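Local coordinates for protein cortical-lytic enzyme (Bacillus cereus, PDB 4S3J) that acts as an N-acetylglucosaminidase of glycoside hydrolase family 18 that probably degrades partially hydrolysed spore-cortex peptidoglycan during germination, at residues T101-E106 and L396-G401; V105-Y110 and F425-K430. One frame throughout, in Å; residues are numbered along the deposited sequence.

Overall arrangement
The chain begins with two LysM repeats and then enters the TIM barrel through strand 104-111, and both contacts start from this entry. Interaction 1 brings residues 101-106 back against the end of helix 387-400, closing a loop of 289 residues that holds most of the barrel. Interaction 2 sets 105-110 beside 425-430 and closes a longer loop of 314 residues, reaching past the last barrel strand, 404-408, and helix 415-424 to the C-terminal tail. The two closures cross, sharing Val105 and Glu106, with centres about 11 Å apart. Together they tie the first barrel strand to a late outer helix and to the tail.

Interaction 1 (T101-E106 and L396-G401); sequences TKRSVE and LMKEQG
Val105 and Met397 form the apolar heart of the contact, with CG2 of Val105 3.6 Å from the terminal methyl CE of Met397 and the two side chains crossing at about a right angle. The methionine chain bends at its last torsion (chi3 57°), which turns the methyl toward the strand; Met320 on strand 318-330 also packs against this side chain. Alongside, Arg103 reaches to the final helical turn: its CD lies 4.3 Å from CG of Lys398, and its NH2 comes within 4.1 Å of C of Gly401. As modelled, a water bridges Arg103 NE and Lys398 O, and NH2 makes a weak hydrogen bond to Ile402 O, but NH1 stands only 2.3 Å from Ser104 O, so these details are doubtful.

Farther out, Lys398 carries its ammonium away from the strand to Asn71 OD1, Gln68 O and Asn424 OD1. Gly401, with positive phi (68°), turns the chain out of helix 387-400 toward strand 404-408. With no direct hydrogen bond between the segments, the contact rests mainly on van der Waals packing, with a water bridge as a possible addition, while an arginine beside the carboxyl end of the helix would probably be favoured by the helix dipole.

Interaction 2 (V105-Y110 and F425-K430); sequences VESIAY and FTITKK
Val105 sits over one face of the Phe425 ring, its CB 4.2 Å from the ring centroid and 26° off the normal, a CH-pi contact in which the two side chains cross at about a right angle. The CG1 branch presses closer to the base of the phenylalanine, 3.4 Å from its CB. Phe425 also meets Phe394 edge-to-face and receives a cation-pi contact from Lys398, joining the tail to helix 387-400. Ile427 projects to the same side of the sheet as Val105, and its CG2 methyl approaches OG of Ser107 at 3.7 Å; that hydroxyl is hydrogen-bonded to Phe132 O.

The backbones meet as a parallel bridge between Val105 and Ile427: Val105 N donates to Thr426 O and Thr428 N to Val105 O, each at 2.9 Å, the second nearly straight at 174°. In the family 18 TIM barrel, strand 104-111 is the first barrel strand, paired along the closing seam with strand 404-408. The short strand 426-427, which follows helix 415-424, adds to its N-terminal part, and the catalytic ends of TIM-barrel strands are the opposite, C-terminal ones.

Glu106 leans across Thr428, its CG 4.0 Å from the threonine CB, and runs extended beyond CG to bring its carboxylate to Lys430. The lysine arrives at about a right angle, and its NZ forms a salt bridge with Glu106 OE2 at 3.0 Å, on the syn side but 30° out of the carboxylate plane. NZ also makes a weak hydrogen bond to Tyr135 OH, and Thr134 OG1 contacts the tail by hydrogen bonding to Thr428 O.

Interaction 1 (T101-E106 and L396-G401)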
loop_
_atom_site.group_PDB
_atom_site.type_symbol
_atom_site.label_atom_id
_atom_site.label_comp_id
_atom_site.label_asym_id
_atom_site.label_seq_id
_atom_site.Cartn_x
_atom_site.Cartn_y
_atom_site.Cartn_z
ATOM N N THR A 101 9.001 20.035 7.489
ATOM C CA THR A 101 8.185 19.604 8.626
ATOM C C THR A 101 7.266 18.453 8.202
ATOM O O THR A 101 6.369 18.627 7.373
ATOM C CB THR A 101 7.355 20.760 9.191
ATOM O OG1 THR A 101 6.403 21.185 8.210
ATOM C CG2 THR A 101 8.259 21.926 9.552
ATOM N N LYS A 102 7.434 17.324 8.876
ATOM C CA LYS A 102 6.683 16.096 8.591
ATOM C C LYS A 102 5.289 16.154 9.137
ATOM O O LYS A 102 5.080 16.658 10.237
ATOM C CB LYS A 102 7.385 14.885 9.211
ATOM C CG LYS A 102 8.689 14.527 8.600
ATOM C CD LYS A 102 9.499 13.593 9.491
ATOM C CE LYS A 102 8.928 12.240 9.679
ATOM N NZ LYS A 102 9.941 11.373 10.353
ATOM N N ARG A 103 4.324 15.779 8.303
ATOM C CA ARG A 103 2.958 15.536 8.776
ATOM C C ARG A 103 2.823 14.087 9.228
ATOM O O ARG A 103 3.669 13.228 8.908
ATOM C CB ARG A 103 1.922 15.891 7.706
ATOM C CG ARG A 103 2.050 15.200 6.371
ATOM C CD ARG A 103 1.036 15.784 5.397
ATOM N NE ARG A 103 -0.142 15.026 4.946
ATOM C CZ ARG A 103 -0.768 14.012 5.544
ATOM N NH1 ARG A 103 -0.386 13.500 6.708
ATOM N NH2 ARG A 103 -1.832 13.504 4.934
ATOM N N SER A 104 1.795 13.848 10.042
ATOM C CA SER A 104 1.478 12.525 10.560
ATOM C C SER A 104 0.766 11.711 9.501
ATOM O O SER A 104 0.126 12.264 8.603
ATOM C CB SER A 104 0.594 12.615 11.811
ATOM O OG SER A 104 1.319 13.148 12.901
ATOM N N VAL A 105 0.877 10.398 9.622
ATOM C CA VAL A 105 0.163 9.471 8.744
ATOM C C VAL A 105 -0.290 8.262 9.559
ATOM O O VAL A 105 0.348 7.888 10.546
ATOM C CB VAL A 105 1.065 9.027 7.544
ATOM C CG1 VAL A 105 2.140 8.029 7.975
ATOM C CG2 VAL A 105 0.237 8.453 6.425
ATOM N N GLU A 106 -1.394 7.646 9.155
ATOM C CA GLU A 106 -1.754 6.333 9.670
ATOM C C GLU A 106 -1.455 5.318 8.584
ATOM O O GLU A 106 -1.723 5.569 7.411
ATOM C CB GLU A 106 -3.222 6.269 10.109
ATOM C CG GLU A 106 -3.498 7.206 11.282
ATOM C CD GLU A 106 -4.806 6.961 12.014
ATOM O OE1 GLU A 106 -5.532 6.021 11.670
ATOM O OE2 GLU A 106 -5.085 7.711 12.970
ATOM N N LEU A 396 1.348 12.390 -3.471
ATOM C CA LEU A 396 -0.082 12.495 -3.767
ATOM C C LEU A 396 -0.913 12.566 -2.476
ATOM O O LEU A 396 -1.866 13.359 -2.377
ATOM C CB LEU A 396 -0.523 11.320 -4.623
ATOM C CG LEU A 396 -2.021 11.206 -4.932
ATOM C CD1 LEU A 396 -2.487 12.429 -5.737
ATOM C CD2 LEU A 396 -2.324 9.936 -5.686
ATOM N N MET A 397 -0.550 11.749 -1.488
ATOM C CA MET A 397 -1.244 11.742 -0.198
ATOM C C MET A 397 -1.148 13.117 0.441
ATOM O O MET A 397 -2.130 13.636 0.970
ATOM C CB MET A 397 -0.653 10.694 0.740
ATOM C CG MET A 397 -0.873 9.248 0.280
ATOM S SD MET A 397 0.106 8.073 1.257
ATOM C CE MET A 397 -0.473 8.447 2.919
ATOM N N LYS A 398 0.036 13.700 0.374
ATOM C CA LYS A 398 0.251 15.030 0.934
ATOM C C LYS A 398 -0.616 16.072 0.239
ATOM O O LYS A 398 -1.263 16.897 0.906
ATOM C CB LYS A 398 1.733 15.428 0.825
ATOM C CG LYS A 398 2.670 14.531 1.624
ATOM C CD LYS A 398 4.120 14.869 1.375
ATOM C CE LYS A 398 5.064 13.736 1.839
ATOM N NZ LYS A 398 6.502 14.185 1.727
ATOM N N GLU A 399 -0.619 16.048 -1.090
ATOM C CA GLU A 399 -1.380 17.019 -1.862
ATOM C C GLU A 399 -2.865 16.913 -1.557
ATOM O O GLU A 399 -3.544 17.926 -1.422
ATOM C CB GLU A 399 -1.149 16.824 -3.357
ATOM C CG GLU A 399 0.258 17.124 -3.836
ATOM C CD GLU A 399 0.483 16.654 -5.262
ATOM O OE1 GLU A 399 -0.127 15.641 -5.663
ATOM O OE2 GLU A 399 1.270 17.285 -5.990
ATOM N N GLN A 400 -3.363 15.682 -1.454
ATOM C CA GLN A 400 -4.799 15.442 -1.278
ATOM C C GLN A 400 -5.234 15.524 0.181
ATOM O O GLN A 400 -6.431 15.624 0.468
ATOM C CB GLN A 400 -5.177 14.079 -1.863
ATOM C CG GLN A 400 -4.997 13.997 -3.359
ATOM C CD GLN A 400 -5.957 14.907 -4.100
ATOM O OE1 GLN A 400 -7.109 15.068 -3.699
ATOM N NE2 GLN A 400 -5.483 15.520 -5.174
ATOM N N GLY A 401 -4.278 15.496 1.105
ATOM C CA GLY A 401 -4.582 15.641 2.516
ATOM C C GLY A 401 -5.354 14.480 3.136
ATOM O O GLY A 401 -6.138 14.679 4.056
HETATM O O HOH W 1 -1.535 16.565 3.518
#

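Interaction 2 (V105-Y110 and F425-K430)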
loop_
_atom_site.group_PDB
_atom_site.type_symbol
_atom_site.label_atom_id
_atom_site.label_comp_id
_atom_site.label_asym_id
_atom_site.label_seq_id
_atom_site.Cartn_x
_atom_site.Cartn_y
_atom_site.Cartn_z
ATOM N N VAL A 105 0.877 10.398 9.622
ATOM C CA VAL A 105 0.163 9.471 8.744
ATOM C C VAL A 105 -0.290 8.262 9.559
ATOM O O VAL A 105 0.348 7.888 10.546
ATOM C CB VAL A 105 1.065 9.027 7.544
ATOM C CG1 VAL A 105 2.140 8.029 7.975
ATOM C CG2 VAL A 105 0.237 8.453 6.425
ATOM N N GLU A 106 -1.394 7.646 9.155
ATOM C CA GLU A 106 -1.754 6.333 9.670
ATOM C C GLU A 106 -1.455 5.318 8.584
ATOM O O GLU A 106 -1.723 5.569 7.411
ATOM C CB GLU A 106 -3.222 6.269 10.109
ATOM C CG GLU A 106 -3.498 7.206 11.282
ATOM C CD GLU A 106 -4.806 6.961 12.014
ATOM O OE1 GLU A 106 -5.532 6.021 11.670
ATOM O OE2 GLU A 106 -5.085 7.711 12.970
ATOM N N SER A 107 -0.863 4.198 8.985
ATOM C CA SER A 107 -0.471 3.137 8.067
ATOM C C SER A 107 -1.135 1.837 8.480
ATOM O O SER A 107 -1.222 1.543 9.662
ATOM C CB SER A 107 1.054 2.982 8.063
ATOM O OG SER A 107 1.506 2.722 9.379
ATOM N N ILE A 108 -1.568 1.055 7.491
ATOM C CA ILE A 108 -2.113 -0.273 7.697
ATOM C C ILE A 108 -1.335 -1.247 6.840
ATOM O O ILE A 108 -0.910 -0.874 5.750
ATOM C CB ILE A 108 -3.593 -0.382 7.292
ATOM C CG1 ILE A 108 -4.431 0.670 8.026
ATOM C CG2 ILE A 108 -4.113 -1.807 7.527
ATOM C CD1 ILE A 108 -5.769 0.880 7.376
ATOM N N ALA A 109 -1.115 -2.462 7.323
ATOM C CA ALA A 109 -0.674 -3.548 6.442
ATOM C C ALA A 109 -1.493 -4.807 6.685
ATOM O O ALA A 109 -1.779 -5.159 7.827
ATOM C CB ALA A 109 0.790 -3.847 6.632
ATOM N N TYR A 110 -1.833 -5.496 5.598
ATOM C CA TYR A 110 -2.583 -6.735 5.643
ATOM C C TYR A 110 -1.664 -7.939 5.628
ATOM O O TYR A 110 -0.646 -7.931 4.942
ATOM C CB TYR A 110 -3.550 -6.821 4.450
ATOM C CG TYR A 110 -4.804 -5.988 4.640
ATOM C CD1 TYR A 110 -4.799 -4.616 4.447
ATOM C CD2 TYR A 110 -5.997 -6.590 5.044
ATOM C CE1 TYR A 110 -5.953 -3.854 4.640
ATOM C CE2 TYR A 110 -7.152 -5.828 5.242
ATOM C CZ TYR A 110 -7.119 -4.457 5.035
ATOM O OH TYR A 110 -8.238 -3.654 5.235
ATOM N N PHE A 425 7.065 10.845 6.791
ATOM C CA PHE A 425 5.967 11.043 7.718
ATOM C C PHE A 425 6.324 10.679 9.141
ATOM O O PHE A 425 7.201 9.854 9.393
ATOM C CB PHE A 425 4.758 10.167 7.343
ATOM C CG PHE A 425 4.199 10.398 5.958
ATOM C CD1 PHE A 425 3.495 11.548 5.657
ATOM C CD2 PHE A 425 4.343 9.426 4.971
ATOM C CE1 PHE A 425 2.969 11.741 4.398
ATOM C CE2 PHE A 425 3.802 9.612 3.716
ATOM C CZ PHE A 425 3.120 10.763 3.428
ATOM N N THR A 426 5.564 11.242 10.079
ATOM C CA THR A 426 5.523 10.722 11.428
ATOM C C THR A 426 4.440 9.661 11.479
ATOM O O THR A 426 3.306 9.938 11.150
ATOM C CB THR A 426 5.223 11.831 12.439
ATOM O OG1 THR A 426 6.291 12.783 12.403
ATOM C CG2 THR A 426 5.106 11.277 13.818
ATOM N N ILE A 427 4.805 8.431 11.806
ATOM C CA ILE A 427 3.829 7.335 11.791
ATOM C C ILE A 427 3.093 7.307 13.127
ATOM O O ILE A 427 3.697 7.131 14.182
ATOM C CB ILE A 427 4.513 5.982 11.514
ATOM C CG1 ILE A 427 5.201 6.039 10.140
ATOM C CG2 ILE A 427 3.528 4.835 11.617
ATOM C CD1 ILE A 427 6.078 4.890 9.865
ATOM N N THR A 428 1.778 7.466 13.065
ATOM C CA THR A 428 0.941 7.478 14.250
ATOM C C THR A 428 0.914 6.113 14.919
ATOM O O THR A 428 0.678 5.098 14.261
ATOM C CB THR A 428 -0.475 7.893 13.880
ATOM O OG1 THR A 428 -0.459 9.229 13.371
ATOM C CG2 THR A 428 -1.423 7.819 15.085
ATOM N N LYS A 429 1.169 6.098 16.223
ATOM C CA LYS A 429 1.014 4.897 17.034
ATOM C C LYS A 429 -0.031 5.186 18.103
ATOM O O LYS A 429 0.080 6.171 18.832
ATOM C CB LYS A 429 2.331 4.475 17.677
ATOM C CG LYS A 429 3.385 3.983 16.695
ATOM C CD LYS A 429 2.989 2.640 16.098
ATOM C CE LYS A 429 4.149 1.671 16.063
ATOM N NZ LYS A 429 3.751 0.344 15.551
ATOM N N LYS A 430 -1.052 4.342 18.176
ATOM C CA LYS A 430 -2.151 4.562 19.095
ATOM C C LYS A 430 -2.135 3.571 20.249
ATOM O O LYS A 430 -2.892 3.730 21.209
ATOM C CB LYS A 430 -3.488 4.480 18.362
ATOM C CG LYS A 430 -3.606 5.533 17.293
ATOM C CD LYS A 430 -5.040 5.810 16.934
ATOM C CE LYS A 430 -5.383 5.438 15.528
ATOM N NZ LYS A 430 -6.562 6.243 15.088
#